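Local coordinates for protein 2-Keto-3-deoxy-(6-phospho-)gluconate aldolase (Thermoproteus tenax, PDB 2R91) that belongs to the dihydrodipicolinate synthetase family of aldolases and folds as a TIM barrel, with four copies in its assembly, at residues L127-A132 with L163-Y168. Residues are numbered along the deposited sequence; the frame is centred on the assembly and turned at random.
Sequences LYNYPA and LAYKRY. With SO4 (sulfate ion), chain E.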
ATOM      1  N   LEU A 127       5.635 -23.485   4.851  1.00 19.60           N
ATOM      2  CA  LEU A 127       5.782 -22.092   4.489  1.00 18.24           C
ATOM      3  C   LEU A 127       5.331 -21.241   5.681  1.00 19.52           C
ATOM      4  O   LEU A 127       4.267 -21.474   6.252  1.00 19.27           O
ATOM      5  CB  LEU A 127       4.969 -21.782   3.227  1.00 17.73           C
ATOM      6  CG  LEU A 127       4.677 -20.291   2.978  1.00 19.20           C
ATOM      7  CD1 LEU A 127       5.910 -19.465   2.594  1.00 17.18           C
ATOM      8  CD2 LEU A 127       3.537 -20.151   1.938  1.00 18.18           C
ATOM      9  N   TYR A 128       6.163 -20.295   6.100  1.00 18.20           N
ATOM     10  CA  TYR A 128       5.783 -19.314   7.108  1.00 19.01           C
ATOM     11  C   TYR A 128       5.670 -17.983   6.374  1.00 19.50           C
ATOM     12  O   TYR A 128       6.678 -17.330   6.048  1.00 18.97           O
ATOM     13  CB  TYR A 128       6.821 -19.268   8.253  1.00 17.91           C
ATOM     14  CG  TYR A 128       6.672 -18.149   9.288  1.00 18.09           C
ATOM     15  CD1 TYR A 128       5.420 -17.556   9.577  1.00 17.64           C
ATOM     16  CD2 TYR A 128       7.776 -17.720  10.010  1.00 16.72           C
ATOM     17  CE1 TYR A 128       5.319 -16.527  10.529  1.00 19.04           C
ATOM     18  CE2 TYR A 128       7.691 -16.711  10.950  1.00 17.64           C
ATOM     19  CZ  TYR A 128       6.467 -16.123  11.227  1.00 18.49           C
ATOM     20  OH  TYR A 128       6.445 -15.132  12.177  1.00 17.44           O
ATOM     21  N   ASN A 129       4.422 -17.602   6.097  1.00 19.07           N
ATOM     22  CA  ASN A 129       4.099 -16.445   5.288  1.00 18.36           C
ATOM     23  C   ASN A 129       3.720 -15.286   6.219  1.00 18.24           C
ATOM     24  O   ASN A 129       2.961 -15.470   7.169  1.00 18.95           O
ATOM     25  CB  ASN A 129       2.943 -16.829   4.330  1.00 19.38           C
ATOM     26  CG  ASN A 129       2.677 -15.782   3.247  1.00 20.13           C
ATOM     27  OD1 ASN A 129       1.575 -15.209   3.168  1.00 21.74           O
ATOM     28  ND2 ASN A 129       3.645 -15.567   2.392  1.00 17.70           N
ATOM     29  N   TYR A 130       4.295 -14.105   5.989  1.00 17.37           N
ATOM     30  CA  TYR A 130       4.069 -12.960   6.851  1.00 18.39           C
ATOM     31  C   TYR A 130       4.346 -11.714   6.021  1.00 19.37           C
ATOM     32  O   TYR A 130       5.377 -11.043   6.189  1.00 17.02           O
ATOM     33  CB  TYR A 130       4.982 -13.021   8.091  1.00 18.94           C
ATOM     34  CG  TYR A 130       4.649 -12.040   9.195  1.00 19.82           C
ATOM     35  CD1 TYR A 130       3.764 -10.970   8.984  1.00 19.97           C
ATOM     36  CD2 TYR A 130       5.241 -12.162  10.446  1.00 19.30           C
ATOM     37  CE1 TYR A 130       3.488 -10.052  10.003  1.00 20.62           C
ATOM     38  CE2 TYR A 130       4.947 -11.276  11.469  1.00 20.37           C
ATOM     39  CZ  TYR A 130       4.089 -10.221  11.234  1.00 20.37           C
ATOM     40  OH  TYR A 130       3.798  -9.359  12.244  1.00 21.03           O
ATOM     41  N   PRO A 131       3.442 -11.417   5.077  1.00 19.77           N
ATOM     42  CA  PRO A 131       3.756 -10.345   4.104  1.00 20.08           C
ATOM     43  C   PRO A 131       4.085  -8.978   4.674  1.00 19.79           C
ATOM     44  O   PRO A 131       4.964  -8.308   4.123  1.00 19.24           O
ATOM     45  CB  PRO A 131       2.523 -10.287   3.185  1.00 20.76           C
ATOM     46  CG  PRO A 131       1.802 -11.585   3.411  1.00 20.44           C
ATOM     47  CD  PRO A 131       2.177 -12.116   4.783  1.00 19.81           C
ATOM     48  N   ALA A 132       3.438  -8.569   5.767  1.00 19.24           N
ATOM     49  CA  ALA A 132       3.761  -7.270   6.383  1.00 20.61           C
ATOM     50  C   ALA A 132       5.230  -7.152   6.855  1.00 20.66           C
ATOM     51  O   ALA A 132       5.784  -6.055   6.873  1.00 19.39           O
ATOM     52  CB  ALA A 132       2.834  -6.972   7.563  1.00 20.34           C
ATOM     53  N   LEU A 163      -7.350 -19.409   4.250  1.00 20.54           N
ATOM     54  CA  LEU A 163      -8.222 -20.488   3.810  1.00 20.86           C
ATOM     55  C   LEU A 163      -7.821 -20.986   2.427  1.00 19.80           C
ATOM     56  O   LEU A 163      -7.911 -22.162   2.137  1.00 22.87           O
ATOM     57  CB  LEU A 163      -9.707 -20.017   3.800  1.00 21.59           C
ATOM     58  CG  LEU A 163     -10.413 -20.097   5.163  1.00 22.62           C
ATOM     59  CD1 LEU A 163     -11.665 -19.192   5.210  1.00 21.55           C
ATOM     60  CD2 LEU A 163     -10.783 -21.555   5.493  1.00 22.09           C
ATOM     61  N   ALA A 164      -7.392 -20.086   1.559  1.00 21.87           N
ATOM     62  CA  ALA A 164      -6.999 -20.486   0.220  1.00 21.24           C
ATOM     63  C   ALA A 164      -5.895 -21.564   0.215  1.00 22.25           C
ATOM     64  O   ALA A 164      -5.847 -22.382  -0.703  1.00 20.86           O
ATOM     65  CB  ALA A 164      -6.580 -19.267  -0.609  1.00 22.08           C
ATOM     66  N   TYR A 165      -5.031 -21.607   1.238  1.00 21.87           N
ATOM     67  CA  TYR A 165      -4.020 -22.692   1.285  1.00 22.09           C
ATOM     68  C   TYR A 165      -4.659 -24.054   1.470  1.00 23.41           C
ATOM     69  O   TYR A 165      -4.196 -25.049   0.925  1.00 23.02           O
ATOM     70  CB  TYR A 165      -2.981 -22.476   2.393  1.00 21.10           C
ATOM     71  CG  TYR A 165      -2.133 -21.240   2.234  1.00 20.46           C
ATOM     72  CD1 TYR A 165      -1.048 -21.220   1.343  1.00 20.65           C
ATOM     73  CD2 TYR A 165      -2.373 -20.112   3.004  1.00 20.53           C
ATOM     74  CE1 TYR A 165      -0.252 -20.114   1.208  1.00 20.03           C
ATOM     75  CE2 TYR A 165      -1.575 -18.986   2.879  1.00 19.56           C
ATOM     76  CZ  TYR A 165      -0.511 -19.000   1.970  1.00 20.86           C
ATOM     77  OH  TYR A 165       0.269 -17.886   1.840  1.00 19.37           O
ATOM     78  N   LYS A 166      -5.724 -24.101   2.260  1.00 25.14           N
ATOM     79  CA  LYS A 166      -6.476 -25.333   2.443  1.00 26.87           C
ATOM     80  C   LYS A 166      -7.128 -25.764   1.122  1.00 26.30           C
ATOM     81  O   LYS A 166      -7.265 -26.934   0.836  1.00 26.37           O
ATOM     82  CB  LYS A 166      -7.547 -25.085   3.504  1.00 29.71           C
ATOM     83  CG  LYS A 166      -7.922 -26.268   4.303  1.00 32.50           C
ATOM     84  CD  LYS A 166      -7.268 -26.163   5.670  1.00 35.08           C
ATOM     85  CE  LYS A 166      -6.833 -27.556   6.137  1.00 34.74           C
ATOM     86  NZ  LYS A 166      -8.018 -28.236   6.602  1.00 37.08           N
ATOM     87  N   ARG A 167      -7.517 -24.795   0.309  1.00 26.70           N
ATOM     88  CA  ARG A 167      -8.126 -25.079  -0.984  1.00 27.27           C
ATOM     89  C   ARG A 167      -7.114 -25.643  -1.975  1.00 27.87           C
ATOM     90  O   ARG A 167      -7.388 -26.646  -2.657  1.00 28.20           O
ATOM     91  CB  ARG A 167      -8.779 -23.808  -1.527  1.00 26.23           C
ATOM     92  CG  ARG A 167      -9.485 -23.948  -2.866  1.00 29.61           C
ATOM     93  CD  ARG A 167      -9.959 -22.567  -3.302  1.00 30.20           C
ATOM     94  NE  ARG A 167      -9.872 -22.427  -4.747  1.00 32.84           N
ATOM     95  CZ  ARG A 167      -9.667 -21.288  -5.386  1.00 31.24           C
ATOM     96  NH1 ARG A 167      -9.476 -20.140  -4.724  1.00 30.63           N
ATOM     97  NH2 ARG A 167      -9.655 -21.313  -6.701  1.00 33.32           N
ATOM     98  N   TYR A 168      -5.943 -25.011  -2.067  1.00 27.73           N
ATOM     99  CA  TYR A 168      -4.914 -25.441  -3.029  1.00 28.07           C
ATOM    100  C   TYR A 168      -4.059 -26.586  -2.539  1.00 28.61           C
ATOM    101  O   TYR A 168      -3.482 -27.320  -3.350  1.00 28.99           O
ATOM    102  CB  TYR A 168      -3.986 -24.276  -3.418  1.00 28.46           C
ATOM    103  CG  TYR A 168      -4.548 -23.332  -4.467  1.00 27.73           C
ATOM    104  CD1 TYR A 168      -5.477 -22.368  -4.130  1.00 27.67           C
ATOM    105  CD2 TYR A 168      -4.142 -23.413  -5.788  1.00 29.01           C
ATOM    106  CE1 TYR A 168      -5.990 -21.504  -5.070  1.00 27.77           C
ATOM    107  CE2 TYR A 168      -4.646 -22.549  -6.744  1.00 29.03           C
ATOM    108  CZ  TYR A 168      -5.582 -21.598  -6.374  1.00 29.05           C
ATOM    109  OH  TYR A 168      -6.079 -20.721  -7.311  1.00 29.06           O
TER
HETATM  110  S   SO4 E   1       4.482 -14.733  14.763  1.00 36.51           S
HETATM  111  O1  SO4 E   1       4.285 -14.756  13.289  1.00 30.51           O
HETATM  112  O2  SO4 E   1       3.243 -15.342  15.306  1.00 36.11           O
HETATM  113  O3  SO4 E   1       5.716 -15.296  15.282  1.00 33.32           O
HETATM  114  O4  SO4 E   1       4.569 -13.344  15.280  1.00 37.37           O
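The hydroxyl of Y165 reaches the side chains of L127 and N129 while hydrogen-bonding to the backbone carbonyl of V138. N129 brings its amide up to the hydroxyl edge of the ring, with the amide and ring planes 67° apart; N129 CG lies 3.5 Å from Y165 OH, and N129 CB 3.8 Å from the same oxygen. L127 adds an apolar touch through one branch: its CD2 sits 3.9 Å from Y165 CE1, approaching the ring at a slant, and 4.0 Å from Y165 OH. Y165 CG stands opposite its own carbonyl carbon (chi1 -63°), and from there the ring stretches away from the helix, crossing both partners at about a right angle. All three side chains are buried. Between L127 and N129, Y128 points the other way, where its hydroxyl bonds to T41 and lies very close to a bound sulfate, probably a crystallisation additive; K153, T42 and T155 hydrogen-bond the ion. L127 and N129 point outward from strand 125-129 toward the helix layer of the barrel, and Y165 of helix 159-168 meets them while also touching V152 and D154 of the adjacent parallel strand 149-154, with A140 of helix 140-146 also against it.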